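Local coordinates for protein putative thioesterase yhdA (Lactococcus lactis subsp. lactis, PDB 3GEK) that probably hydrolyses acyl-CoA thioesters, perhaps 1,4-dihydroxy-2-naphthoyl-CoA, as a hotdog-fold thioesterase of the PaaI family, at residues 7-12 with 57-62; 29-34 with 94-99; 45-50 with 85-90; 81-86 with 120-125; 109-114 with 124-129. The protein carries 7 engineered substitutions. All blocks are in the same frame, centred on the assembly; numbering follows the deposited sequence.

Contact 1: 7-12 with 57-62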
# COMPACT_ATOMS: atom_id res chain seq x y z
N LEU A 7 14.06 19.16 -7.20
CA LEU A 7 14.42 17.83 -6.71
C LEU A 7 15.81 17.40 -7.20
O LEU A 7 16.46 16.57 -6.56
CB LEU A 7 13.36 16.80 -7.13
CG LEU A 7 12.33 16.21 -6.14
CD1 LEU A 7 12.36 16.79 -4.72
CD2 LEU A 7 10.94 16.29 -6.73
N ASN A 8 16.27 17.97 -8.31
CA ASN A 8 17.58 17.66 -8.88
C ASN A 8 17.73 16.17 -9.20
O ASN A 8 18.64 15.50 -8.70
CB ASN A 8 18.71 18.16 -7.96
CG ASN A 8 20.04 18.36 -8.68
OD1 ASN A 8 20.15 18.16 -9.89
ND2 ASN A 8 21.05 18.77 -7.93
N ILE A 9 16.82 15.66 -10.03
CA ILE A 9 16.91 14.29 -10.54
C ILE A 9 17.96 14.24 -11.65
O ILE A 9 17.87 14.99 -12.63
CB ILE A 9 15.54 13.78 -11.08
CG1 ILE A 9 14.40 14.00 -10.08
CG2 ILE A 9 15.63 12.32 -11.53
CD1 ILE A 9 14.73 13.71 -8.63
N THR A 10 18.96 13.38 -11.49
CA THR A 10 20.07 13.27 -12.44
C THR A 10 20.18 11.86 -13.04
O THR A 10 19.60 10.91 -12.52
CB THR A 10 21.42 13.65 -11.78
OG1 THR A 10 21.21 14.69 -10.82
CG2 THR A 10 22.41 14.14 -12.82
N ASP A 11 20.94 11.75 -14.13
CA ASP A 11 21.32 10.46 -14.72
C ASP A 11 20.12 9.55 -15.01
O ASP A 11 20.21 8.33 -14.82
CB ASP A 11 22.34 9.72 -13.83
CG ASP A 11 23.67 10.46 -13.70
OD1 ASP A 11 23.92 11.45 -14.43
OD2 ASP A 11 24.50 10.03 -12.86
N PHE A 12 19.00 10.12 -15.45
CA PHE A 12 17.82 9.32 -15.75
C PHE A 12 18.04 8.51 -17.03
O PHE A 12 18.42 9.06 -18.05
CB PHE A 12 16.54 10.17 -15.87
CG PHE A 12 15.31 9.37 -16.24
CD1 PHE A 12 14.65 8.59 -15.29
CD2 PHE A 12 14.81 9.39 -17.54
CE1 PHE A 12 13.52 7.85 -15.63
CE2 PHE A 12 13.68 8.65 -17.89
CZ PHE A 12 13.04 7.87 -16.93
N GLU A 57 7.47 8.70 -7.80
CA GLU A 57 6.32 8.97 -8.67
C GLU A 57 6.77 9.65 -9.98
O GLU A 57 6.26 9.33 -11.06
CB GLU A 57 5.24 9.79 -7.94
CG GLU A 57 3.91 9.85 -8.70
CD GLU A 57 2.72 10.35 -7.88
OE1 GLU A 57 2.62 10.00 -6.69
OE2 GLU A 57 1.85 11.06 -8.44
N ILE A 58 7.74 10.57 -9.87
CA ILE A 58 8.23 11.33 -11.02
C ILE A 58 9.06 10.49 -11.99
O ILE A 58 8.86 10.58 -13.21
CB ILE A 58 9.00 12.61 -10.58
CG1 ILE A 58 8.02 13.61 -9.95
CG2 ILE A 58 9.71 13.27 -11.78
CD1 ILE A 58 8.69 14.73 -9.17
N THR A 59 9.98 9.67 -11.46
CA THR A 59 10.81 8.80 -12.30
C THR A 59 10.01 7.67 -12.94
O THR A 59 10.27 7.28 -14.08
CB THR A 59 12.01 8.21 -11.52
OG1 THR A 59 11.54 7.55 -10.33
CG2 THR A 59 13.02 9.31 -11.15
N ALA A 60 9.03 7.13 -12.21
CA ALA A 60 8.13 6.11 -12.74
C ALA A 60 7.35 6.67 -13.92
O ALA A 60 7.23 6.01 -14.96
CB ALA A 60 7.19 5.59 -11.66
N GLY A 61 6.83 7.88 -13.76
CA GLY A 61 6.12 8.59 -14.82
C GLY A 61 6.98 8.87 -16.04
O GLY A 61 6.51 8.75 -17.17
N MSE A 62 8.22 9.25 -15.80
CA MSE A 62 9.17 9.51 -16.88
C MSE A 62 9.49 8.22 -17.65
O MSE A 62 9.52 8.22 -18.87
CB MSE A 62 10.47 10.12 -16.34
CG MSE A 62 10.32 11.49 -15.68
SE MSE A 62 12.02 12.11 -14.91
CE MSE A 62 12.92 12.56 -16.58
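The aromatic ring of F12 and the selenomethionine chain of M62 slide past each other in opposite directions, and this pair sets the character of the contact between 7-12 and 57-62. The ring reaches the helix because its CG stands anti to the backbone N (chi1 178°), which carries CZ to within 3.5 Å of M62 CB. From there the M62 chain runs out over one face of the ring and bends at its last torsion. SE sits almost straight above the ring, 4.4 Å from the F12 centroid and 10° off the normal, a Met-aromatic contact. The methyl CE lies over the same face nearer the rim, adding a CH-pi contact at 4.1 Å from the F12 centroid. The long helix 49-68 is the central helix of the hotdog fold, the "sausage" around which the antiparallel sheet curls, and 7-12, with its short strand 9-10 paired to strand 28-35, packs along one flank of it. Further along that flank, the branch methyls I9 CG2 and T59 CG2 meet at 4.0 Å. T59 can offer its methyl here because its hydroxyl is turned back into the helix, where OG1 bonds to L55 O. At the far end L7 CD2 touches I58 CD1 at 3.7 Å, the two chains crossing at a slant.

Contact 2: 29-34 with 94-99. Engineered in segment 94-99: R96 (natural residue Cys).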
# COMPACT_ATOMS: atom_id res chain seq x y z
N LYS A 29 13.47 -1.55 -17.13
CA LYS A 29 14.05 -1.00 -15.92
C LYS A 29 14.35 0.48 -16.13
O LYS A 29 14.48 0.93 -17.27
CB LYS A 29 15.34 -1.73 -15.56
CG LYS A 29 15.15 -3.16 -15.07
CD LYS A 29 16.49 -3.88 -15.01
CE LYS A 29 16.35 -5.27 -14.40
NZ LYS A 29 17.63 -6.03 -14.47
N PHE A 30 14.44 1.22 -15.03
CA PHE A 30 15.02 2.56 -15.06
C PHE A 30 16.04 2.78 -13.94
O PHE A 30 16.02 2.08 -12.92
CB PHE A 30 13.96 3.68 -15.09
CG PHE A 30 13.29 3.95 -13.77
CD1 PHE A 30 13.89 4.77 -12.82
CD2 PHE A 30 12.05 3.40 -13.49
CE1 PHE A 30 13.26 5.02 -11.60
CE2 PHE A 30 11.41 3.67 -12.28
CZ PHE A 30 12.02 4.48 -11.34
N SER A 31 16.92 3.75 -14.16
CA SER A 31 17.93 4.19 -13.21
C SER A 31 17.88 5.72 -13.10
O SER A 31 17.50 6.40 -14.05
CB SER A 31 19.32 3.80 -13.71
OG SER A 31 19.77 2.62 -13.09
N SER A 32 18.29 6.23 -11.94
CA SER A 32 18.43 7.67 -11.73
C SER A 32 19.11 7.96 -10.40
O SER A 32 19.27 7.08 -9.56
CB SER A 32 17.08 8.38 -11.78
OG SER A 32 16.28 8.04 -10.66
N LYS A 33 19.51 9.21 -10.23
CA LYS A 33 20.07 9.69 -8.97
C LYS A 33 19.34 10.96 -8.59
O LYS A 33 18.81 11.67 -9.45
CB LYS A 33 21.58 9.96 -9.11
CG LYS A 33 22.41 8.74 -9.47
CD LYS A 33 23.89 9.00 -9.31
CE LYS A 33 24.72 7.81 -9.81
NZ LYS A 33 24.65 7.67 -11.30
N MSE A 34 19.29 11.23 -7.29
CA MSE A 34 18.81 12.51 -6.81
C MSE A 34 19.86 13.14 -5.90
O MSE A 34 20.20 12.58 -4.86
CB MSE A 34 17.48 12.37 -6.07
CG MSE A 34 16.95 13.68 -5.50
SE MSE A 34 15.12 13.52 -4.88
CE MSE A 34 15.46 12.52 -3.23
N ASN A 94 20.08 6.75 -5.08
CA ASN A 94 19.68 6.14 -6.34
C ASN A 94 18.22 5.74 -6.30
O ASN A 94 17.73 5.29 -5.27
CB ASN A 94 20.51 4.89 -6.62
CG ASN A 94 21.99 5.15 -6.58
OD1 ASN A 94 22.67 4.83 -5.60
ND2 ASN A 94 22.50 5.76 -7.64
N ALA A 95 17.53 5.92 -7.42
CA ALA A 95 16.20 5.35 -7.59
C ALA A 95 16.25 4.43 -8.80
O ALA A 95 16.58 4.87 -9.91
CB ALA A 95 15.16 6.45 -7.77
N ARG A 96 15.95 3.16 -8.57
CA ARG A 96 16.00 2.15 -9.64
C ARG A 96 14.66 1.45 -9.69
O ARG A 96 14.10 1.09 -8.65
CB ARG A 96 17.12 1.13 -9.39
CG ARG A 96 18.52 1.72 -9.36
CD ARG A 96 19.56 0.62 -9.38
NE ARG A 96 20.92 1.14 -9.36
CZ ARG A 96 21.63 1.38 -8.26
NH1 ARG A 96 21.11 1.15 -7.06
NH2 ARG A 96 22.87 1.84 -8.36
N GLY A 97 14.15 1.28 -10.90
CA GLY A 97 12.83 0.72 -11.11
C GLY A 97 12.86 -0.56 -11.91
O GLY A 97 13.72 -0.74 -12.78
N LEU A 98 11.92 -1.44 -11.61
CA LEU A 98 11.64 -2.63 -12.40
C LEU A 98 10.16 -2.63 -12.74
O LEU A 98 9.32 -2.52 -11.85
CB LEU A 98 12.01 -3.89 -11.61
CG LEU A 98 11.60 -5.25 -12.18
CD1 LEU A 98 12.35 -5.55 -13.48
CD2 LEU A 98 11.84 -6.36 -11.17
N LEU A 99 9.83 -2.76 -14.02
CA LEU A 99 8.44 -2.83 -14.42
C LEU A 99 7.89 -4.24 -14.19
O LEU A 99 8.27 -5.19 -14.86
CB LEU A 99 8.27 -2.39 -15.88
CG LEU A 99 6.85 -2.29 -16.45
CD1 LEU A 99 6.06 -1.17 -15.78
CD2 LEU A 99 6.91 -2.08 -17.95
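Strands 29-34 and 94-99 run antiparallel, their axes 4.6 Å apart at closest approach and 172° between their directions. F30 and G97 form a hydrogen-bonded pair, G97 N reaching F30 O at 2.9 Å and F30 N reaching G97 O at 3.1 Å. The F30 ring folds back over its own partner. Its CG lies between the backbone N and the carbonyl carbon (chi1 77°), which lays one ring face across the opposing backbone; G97 CA makes a CH-pi contact 3.8 Å from the F30 centroid, and G97 N lies over the ring centre. The ring lies flat on the backbone of G97, which has no side chain on that face. On the same side of the sheet S32 OG donates to A95 O at 3.3 Å while resting against A95 CB. The other face is more polar. K33 and N94 lie side by side, K33 CG 3.5 Å from N94 ND2, and the K29 chain passes at a slant over L98, CG 4.0 Å from L98 CD1. The charged ends turn elsewhere: K29 to D17, K33 to D11, and R96, an engineered residue, to E118. The pair belongs to the antiparallel hotdog sheet that wraps helix 49-68: F30, S32 and A95 face the helix, F30 also meeting the W109 ring edge-to-face, while strand 12-16 pairs with the outer edge of 29-34 and strand 106-115 with that of 94-99.

Contact 3: 45-50 with 85-90. Engineered in segment 85-90: P86 (natural residue Ser).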
# COMPACT_ATOMS: atom_id res chain seq x y z
N GLY A 45 17.33 16.61 10.08
CA GLY A 45 18.52 16.58 9.21
C GLY A 45 18.63 15.37 8.30
O GLY A 45 19.64 15.20 7.61
N PHE A 46 17.60 14.53 8.29
CA PHE A 46 17.56 13.35 7.42
C PHE A 46 16.85 13.68 6.11
O PHE A 46 16.23 14.73 5.98
CB PHE A 46 16.86 12.17 8.12
CG PHE A 46 17.60 11.66 9.33
CD1 PHE A 46 18.75 10.88 9.18
CD2 PHE A 46 17.14 11.94 10.61
CE1 PHE A 46 19.44 10.41 10.30
CE2 PHE A 46 17.82 11.47 11.73
CZ PHE A 46 18.97 10.70 11.57
N LEU A 47 16.97 12.78 5.14
CA LEU A 47 16.22 12.90 3.89
C LEU A 47 14.73 12.77 4.18
O LEU A 47 14.28 11.79 4.76
CB LEU A 47 16.68 11.86 2.86
CG LEU A 47 15.83 11.66 1.59
CD1 LEU A 47 15.74 12.93 0.74
CD2 LEU A 47 16.33 10.49 0.74
N ASN A 48 13.98 13.79 3.77
CA ASN A 48 12.53 13.82 3.89
C ASN A 48 11.91 12.74 3.01
O ASN A 48 12.30 12.57 1.85
CB ASN A 48 12.04 15.22 3.50
CG ASN A 48 10.56 15.43 3.76
OD1 ASN A 48 9.80 14.50 4.03
ND2 ASN A 48 10.14 16.69 3.66
N GLY A 49 10.93 12.03 3.57
CA GLY A 49 10.26 10.93 2.88
C GLY A 49 9.43 11.42 1.71
O GLY A 49 9.28 10.73 0.70
N GLY A 50 8.89 12.64 1.85
CA GLY A 50 8.14 13.30 0.79
C GLY A 50 8.96 13.48 -0.48
O GLY A 50 8.42 13.35 -1.59
N ASN A 85 15.34 2.56 6.16
CA ASN A 85 16.55 3.06 6.81
C ASN A 85 16.66 4.57 6.66
O ASN A 85 16.32 5.12 5.61
CB ASN A 85 17.79 2.39 6.22
CG ASN A 85 17.87 0.91 6.55
OD1 ASN A 85 17.72 0.05 5.67
ND2 ASN A 85 18.09 0.59 7.82
N PRO A 86 17.15 5.26 7.71
CA PRO A 86 17.31 6.70 7.62
C PRO A 86 18.49 7.10 6.73
O PRO A 86 19.55 6.46 6.76
CB PRO A 86 17.56 7.12 9.07
CG PRO A 86 18.21 5.94 9.69
CD PRO A 86 17.59 4.74 9.03
N LYS A 87 18.28 8.16 5.95
CA LYS A 87 19.32 8.73 5.12
C LYS A 87 19.59 10.16 5.57
O LYS A 87 18.70 11.01 5.54
CB LYS A 87 18.90 8.69 3.64
CG LYS A 87 19.76 9.51 2.66
CD LYS A 87 21.22 9.09 2.64
CE LYS A 87 21.98 9.85 1.57
NZ LYS A 87 23.45 9.93 1.86
N LYS A 88 20.81 10.42 6.03
CA LYS A 88 21.25 11.77 6.33
C LYS A 88 21.19 12.59 5.04
O LYS A 88 21.63 12.12 3.98
CB LYS A 88 22.67 11.78 6.90
CG LYS A 88 23.02 13.06 7.63
CD LYS A 88 24.39 12.97 8.29
CE LYS A 88 24.61 14.13 9.26
NZ LYS A 88 24.96 15.41 8.58
N CYS A 89 20.65 13.79 5.12
CA CYS A 89 20.38 14.59 3.93
C CYS A 89 21.65 15.24 3.38
O CYS A 89 21.90 16.43 3.58
CB CYS A 89 19.31 15.64 4.23
SG CYS A 89 18.51 16.31 2.77
N GLU A 90 22.45 14.43 2.69
CA GLU A 90 23.70 14.85 2.04
C GLU A 90 24.09 13.83 0.97
O GLU A 90 23.65 12.68 1.01
CB GLU A 90 24.83 14.99 3.07
CG GLU A 90 25.15 13.70 3.82
CD GLU A 90 26.22 13.85 4.89
OE1 GLU A 90 26.81 14.95 5.04
OE2 GLU A 90 26.47 12.85 5.59
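The ring of F46 meets the 85-90 loop with its edge: the peptide of K87 and K88 lies near the ring plane, with K87 C at the rim, 3.8 Å from F46 CD1. P86, an engineered residue, stands alongside and points the same way, its CB 3.9 Å from F46 CD1. This is a loop-to-loop junction of the hotdog fold, in which the approach to the central helix 49-68 is tied to the connection between strands 73-83 and 92-102. A single beta bridge, F46 with K88, makes the tie. Its firm bond is C89 N to G45 O at 3.0 Å, in the carbonyl plane and on a lone pair; the companion approach of L47 N to K87 O is modelled too short for its length to be trusted. G45 enters the bridge with positive phi (92°). Inward of the bridge, L47 CB meets K87 CG at 3.9 Å where the two chains cross; K87 bends at its second torsion (chi2 59°), at the carbons that touch L47, and its end leads away. The ammonium then closes the loop on itself, K87 NZ giving a hydrogen bond to E90 O and a salt bridge to E116. C89, centre of an inverse gamma turn, directs its CB at the G45 and F46 carbonyls. Just past the bridge N48 is the N-cap of the helix: its OD1 accepts from G50 N at 3.0 Å, the donor well above the amide plane.

Contact 4: 81-86 with 120-125. Engineered in segment 81-86: P86 (natural residue Ser).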
# COMPACT_ATOMS: atom_id res chain seq x y z
N ALA A 81 4.77 3.16 -0.11
CA ALA A 81 6.17 3.23 0.29
C ALA A 81 6.39 2.72 1.70
O ALA A 81 5.57 2.93 2.59
CB ALA A 81 6.69 4.64 0.16
N ASN A 82 7.52 2.04 1.88
CA ASN A 82 8.00 1.65 3.19
C ASN A 82 9.39 2.26 3.34
O ASN A 82 10.27 1.99 2.52
CB ASN A 82 8.06 0.13 3.31
CG ASN A 82 6.68 -0.50 3.39
OD1 ASN A 82 6.02 -0.44 4.43
ND2 ASN A 82 6.24 -1.10 2.29
N HIS A 83 9.56 3.11 4.35
CA HIS A 83 10.85 3.72 4.65
C HIS A 83 11.60 2.82 5.62
O HIS A 83 11.20 2.69 6.78
CB HIS A 83 10.67 5.12 5.25
CG HIS A 83 9.92 6.07 4.37
ND1 HIS A 83 10.33 6.39 3.10
CD2 HIS A 83 8.79 6.79 4.60
CE1 HIS A 83 9.48 7.24 2.56
NE2 HIS A 83 8.54 7.51 3.45
N LEU A 84 12.66 2.19 5.12
CA LEU A 84 13.38 1.16 5.87
C LEU A 84 14.52 1.69 6.74
O LEU A 84 14.65 1.31 7.90
CB LEU A 84 13.94 0.09 4.91
CG LEU A 84 13.01 -0.86 4.14
CD1 LEU A 84 11.60 -0.95 4.74
CD2 LEU A 84 12.94 -0.46 2.70
N ASN A 85 15.34 2.56 6.16
CA ASN A 85 16.55 3.06 6.81
C ASN A 85 16.66 4.57 6.66
O ASN A 85 16.32 5.12 5.61
CB ASN A 85 17.79 2.39 6.22
CG ASN A 85 17.87 0.91 6.55
OD1 ASN A 85 17.72 0.05 5.67
ND2 ASN A 85 18.09 0.59 7.82
N PRO A 86 17.15 5.26 7.71
CA PRO A 86 17.31 6.70 7.62
C PRO A 86 18.49 7.10 6.73
O PRO A 86 19.55 6.46 6.76
CB PRO A 86 17.56 7.12 9.07
CG PRO A 86 18.21 5.94 9.69
CD PRO A 86 17.59 4.74 9.03
N LEU A 120 19.47 -0.12 1.22
CA LEU A 120 18.07 0.17 0.90
C LEU A 120 17.48 1.17 1.89
O LEU A 120 17.44 0.92 3.09
CB LEU A 120 17.24 -1.12 0.86
CG LEU A 120 15.81 -1.07 0.27
CD1 LEU A 120 15.82 -0.63 -1.18
CD2 LEU A 120 15.13 -2.43 0.40
N ILE A 121 17.04 2.31 1.37
CA ILE A 121 16.51 3.39 2.17
C ILE A 121 14.98 3.30 2.18
O ILE A 121 14.37 3.31 3.25
CB ILE A 121 17.00 4.78 1.66
CG1 ILE A 121 18.53 4.89 1.76
CG2 ILE A 121 16.32 5.93 2.39
CD1 ILE A 121 19.12 4.67 3.15
N SER A 122 14.39 3.18 1.00
CA SER A 122 12.95 3.06 0.84
C SER A 122 12.59 2.12 -0.30
O SER A 122 13.21 2.15 -1.36
CB SER A 122 12.31 4.44 0.60
OG SER A 122 12.63 5.34 1.65
N GLN A 123 11.59 1.28 -0.07
CA GLN A 123 11.02 0.42 -1.11
C GLN A 123 9.66 1.01 -1.48
O GLN A 123 8.84 1.30 -0.60
CB GLN A 123 10.86 -1.00 -0.58
CG GLN A 123 10.06 -1.94 -1.48
CD GLN A 123 10.93 -2.78 -2.39
OE1 GLN A 123 12.16 -2.69 -2.38
NE2 GLN A 123 10.29 -3.63 -3.19
N ILE A 124 9.43 1.20 -2.77
CA ILE A 124 8.25 1.92 -3.25
C ILE A 124 7.67 1.24 -4.48
O ILE A 124 8.40 0.83 -5.39
CB ILE A 124 8.60 3.40 -3.58
CG1 ILE A 124 9.21 4.10 -2.36
CG2 ILE A 124 7.37 4.15 -4.13
CD1 ILE A 124 9.46 5.59 -2.52
N THR A 125 6.35 1.09 -4.47
CA THR A 125 5.62 0.60 -5.64
C THR A 125 4.73 1.72 -6.18
O THR A 125 4.01 2.37 -5.42
CB THR A 125 4.76 -0.65 -5.31
OG1 THR A 125 5.62 -1.70 -4.86
CG2 THR A 125 4.02 -1.14 -6.55
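H83 and S122 supply the directional side-chain bond of this pairing: ND1 of H83 and OG of S122 are 2.9 Å apart, almost straight at 176°, with the hydroxyl lying in the imidazole plane at the ring's edge. The geometry fits either as donor. The first torsion of H83 (chi1 -59°) sets the ring beside the strand and the second (chi2 -58°) turns ND1 to S122, while NE2 reaches E57 of the second subunit in a weak bond, so both nitrogens have partners, one of them weak.

The backbone bonds are regular for one antiparallel pair and then change. N82 N to Q123 O measures 2.9 Å, and Q123 N to N82 O is its return. Beyond H83 the first segment leaves the strand, and I121 O gathers two donors, L84 N at 2.8 Å and N85 N at 3.2 Å. This coincides with a classic beta bulge in which I121 and S122 both face I113 of the neighbouring strand.

Apolar contacts fall on both sides of the sheet. A81 CB rests on I124 CG1 at 3.6 Å, beside H83 and S122; on the opposite face L84 CD2 meets L120 CD2 at 3.7 Å and lies against Q123 CB.

In the hotdog sheet, strand 73-83 is an edge strand within the chain, and A81 and N82 pair antiparallel with a strand of the second subunit, so the sheet continues across that interface. L53 of helix 49-68 packs on A81, H83 and I124, while the face bearing L84 and Q123 meets the third subunit and strand 106-115 borders 120-125.

Contact 5: 109-114 with 124-129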
# COMPACT_ATOMS: atom_id res chain seq x y z
N TRP A 109 5.34 -0.33 -11.28
CA TRP A 109 6.79 -0.26 -11.08
C TRP A 109 7.18 -0.65 -9.67
O TRP A 109 6.55 -0.21 -8.70
CB TRP A 109 7.31 1.16 -11.34
CG TRP A 109 7.32 1.56 -12.77
CD1 TRP A 109 6.36 2.27 -13.43
CD2 TRP A 109 8.35 1.28 -13.73
NE1 TRP A 109 6.73 2.46 -14.74
CE2 TRP A 109 7.94 1.86 -14.95
CE3 TRP A 109 9.57 0.60 -13.68
CZ2 TRP A 109 8.71 1.77 -16.12
CZ3 TRP A 109 10.34 0.52 -14.84
CH2 TRP A 109 9.91 1.10 -16.04
N GLU A 110 8.23 -1.46 -9.56
CA GLU A 110 8.86 -1.75 -8.29
C GLU A 110 10.14 -0.91 -8.21
O GLU A 110 11.05 -1.08 -9.02
CB GLU A 110 9.18 -3.24 -8.19
CG GLU A 110 10.00 -3.66 -6.99
CD GLU A 110 10.58 -5.06 -7.18
OE1 GLU A 110 9.81 -6.04 -7.06
OE2 GLU A 110 11.79 -5.16 -7.46
N ILE A 111 10.18 -0.01 -7.23
CA ILE A 111 11.25 0.98 -7.15
C ILE A 111 12.01 0.90 -5.82
O ILE A 111 11.43 0.99 -4.74
CB ILE A 111 10.70 2.42 -7.38
CG1 ILE A 111 10.10 2.53 -8.78
CG2 ILE A 111 11.80 3.48 -7.17
CD1 ILE A 111 9.06 3.64 -8.95
N LYS A 112 13.33 0.74 -5.92
CA LYS A 112 14.18 0.73 -4.74
C LYS A 112 14.97 2.02 -4.64
O LYS A 112 15.67 2.41 -5.58
CB LYS A 112 15.10 -0.50 -4.76
CG LYS A 112 14.35 -1.83 -4.66
CD LYS A 112 15.30 -2.99 -4.43
CE LYS A 112 14.61 -4.33 -4.68
NZ LYS A 112 14.21 -4.50 -6.12
N ILE A 113 14.84 2.70 -3.51
CA ILE A 113 15.64 3.88 -3.23
C ILE A 113 16.77 3.51 -2.29
O ILE A 113 16.55 2.98 -1.20
CB ILE A 113 14.78 5.05 -2.70
CG1 ILE A 113 13.79 5.48 -3.79
CG2 ILE A 113 15.67 6.23 -2.25
CD1 ILE A 113 12.65 6.29 -3.30
N THR A 114 17.98 3.79 -2.74
CA THR A 114 19.18 3.25 -2.15
C THR A 114 20.18 4.39 -1.94
O THR A 114 20.18 5.36 -2.70
CB THR A 114 19.73 2.13 -3.08
OG1 THR A 114 20.06 0.96 -2.33
CG2 THR A 114 20.91 2.60 -3.89
N ILE A 124 9.43 1.20 -2.77
CA ILE A 124 8.25 1.92 -3.25
C ILE A 124 7.67 1.24 -4.48
O ILE A 124 8.40 0.83 -5.39
CB ILE A 124 8.60 3.40 -3.58
CG1 ILE A 124 9.21 4.10 -2.36
CG2 ILE A 124 7.37 4.15 -4.13
CD1 ILE A 124 9.46 5.59 -2.52
N THR A 125 6.35 1.09 -4.47
CA THR A 125 5.62 0.60 -5.64
C THR A 125 4.73 1.72 -6.18
O THR A 125 4.01 2.37 -5.42
CB THR A 125 4.76 -0.65 -5.31
OG1 THR A 125 5.62 -1.70 -4.86
CG2 THR A 125 4.02 -1.14 -6.55
N VAL A 126 4.82 1.95 -7.49
CA VAL A 126 4.00 2.96 -8.15
C VAL A 126 3.15 2.33 -9.23
O VAL A 126 3.66 1.60 -10.10
CB VAL A 126 4.88 4.08 -8.79
CG1 VAL A 126 4.01 5.10 -9.51
CG2 VAL A 126 5.75 4.77 -7.74
N VAL A 127 1.85 2.60 -9.19
CA VAL A 127 0.95 2.24 -10.27
C VAL A 127 0.63 3.50 -11.07
O VAL A 127 0.14 4.49 -10.51
CB VAL A 127 -0.37 1.59 -9.76
CG1 VAL A 127 -1.25 1.18 -10.92
CG2 VAL A 127 -0.08 0.41 -8.84
N ASN A 128 0.92 3.47 -12.37
CA ASN A 128 0.58 4.56 -13.28
C ASN A 128 -0.65 4.21 -14.11
O ASN A 128 -0.82 3.07 -14.54
CB ASN A 128 1.76 4.86 -14.22
CG ASN A 128 2.93 5.56 -13.53
OD1 ASN A 128 2.76 6.27 -12.53
ND2 ASN A 128 4.12 5.38 -14.08
N ALA A 129 -1.51 5.20 -14.34
CA ALA A 129 -2.60 5.06 -15.31
C ALA A 129 -2.08 5.49 -16.67
O ALA A 129 -1.36 6.48 -16.78
CB ALA A 129 -3.81 5.88 -14.90
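I113 and I124 meet through their terminal methyls, CD1 to CD1 at 3.4 Å, tighter than ordinary van der Waals contact. I111 carries the apolar row onward: its CD1 crosses to V126 CG2 at 3.7 Å. I111 CG1 stands anti to the carbonyl carbon and its second torsion is extended (chi2 157°), which stretches the chain toward the valine. These residues, with W109, lie on the concave side of the sheet, against helix 49-68. The segments belong to the hairpin of strands 106-115 and 120-131 within the hotdog sheet, and their axes make 147° to each other, so the pairing is twisted away from exactly antiparallel. Two hydrogen-bonded pairs join them. At I111 and I124 the bond from I111 N to I124 O is 2.7 Å; at W109 and V126 both donors lie in the carbonyl plane, with W109 N to V126 O at 2.8 Å. Toward the strand end the indole and the N128 amide cross obliquely, their planes 62° apart, with W109 CD1 3.9 Å from N128 ND2. Both nitrogens, W109 NE1 and N128 ND2, bond to S64 OG of the helix, so one hydroxyl anchors ring and amide together. On the other face T125 CG2 lies 3.4 Å from W109 O. Farther out, E110 OE2 takes a salt bridge from K112 NZ at 2.8 Å, while OE1 of the same carboxylate is met by K112 and Q123 of the third subunit.

Contacts 4 and 5 are the buried ones and share strand 120-131, pairing its two edges with 73-83 and 106-115; contact 2 continues the same sheet through 92-102 to 28-35 and is partly buried. These three are held chiefly by backbone bonds between antiparallel strands, interrupted in contact 4 by a bulge. Contact 1, also partly buried, sets helix 49-68 against the N-terminal edge of the sheet through apolar and sulfur-aromatic packing. Contact 3 lies at the surface, its centre about 16 Å from the centre of the chain, and rests on one bridge between loops; it joins contact 4 at N85 and P86. Contacts 1, 3 and 4 reach the second subunit, contacts 4 and 5 the third.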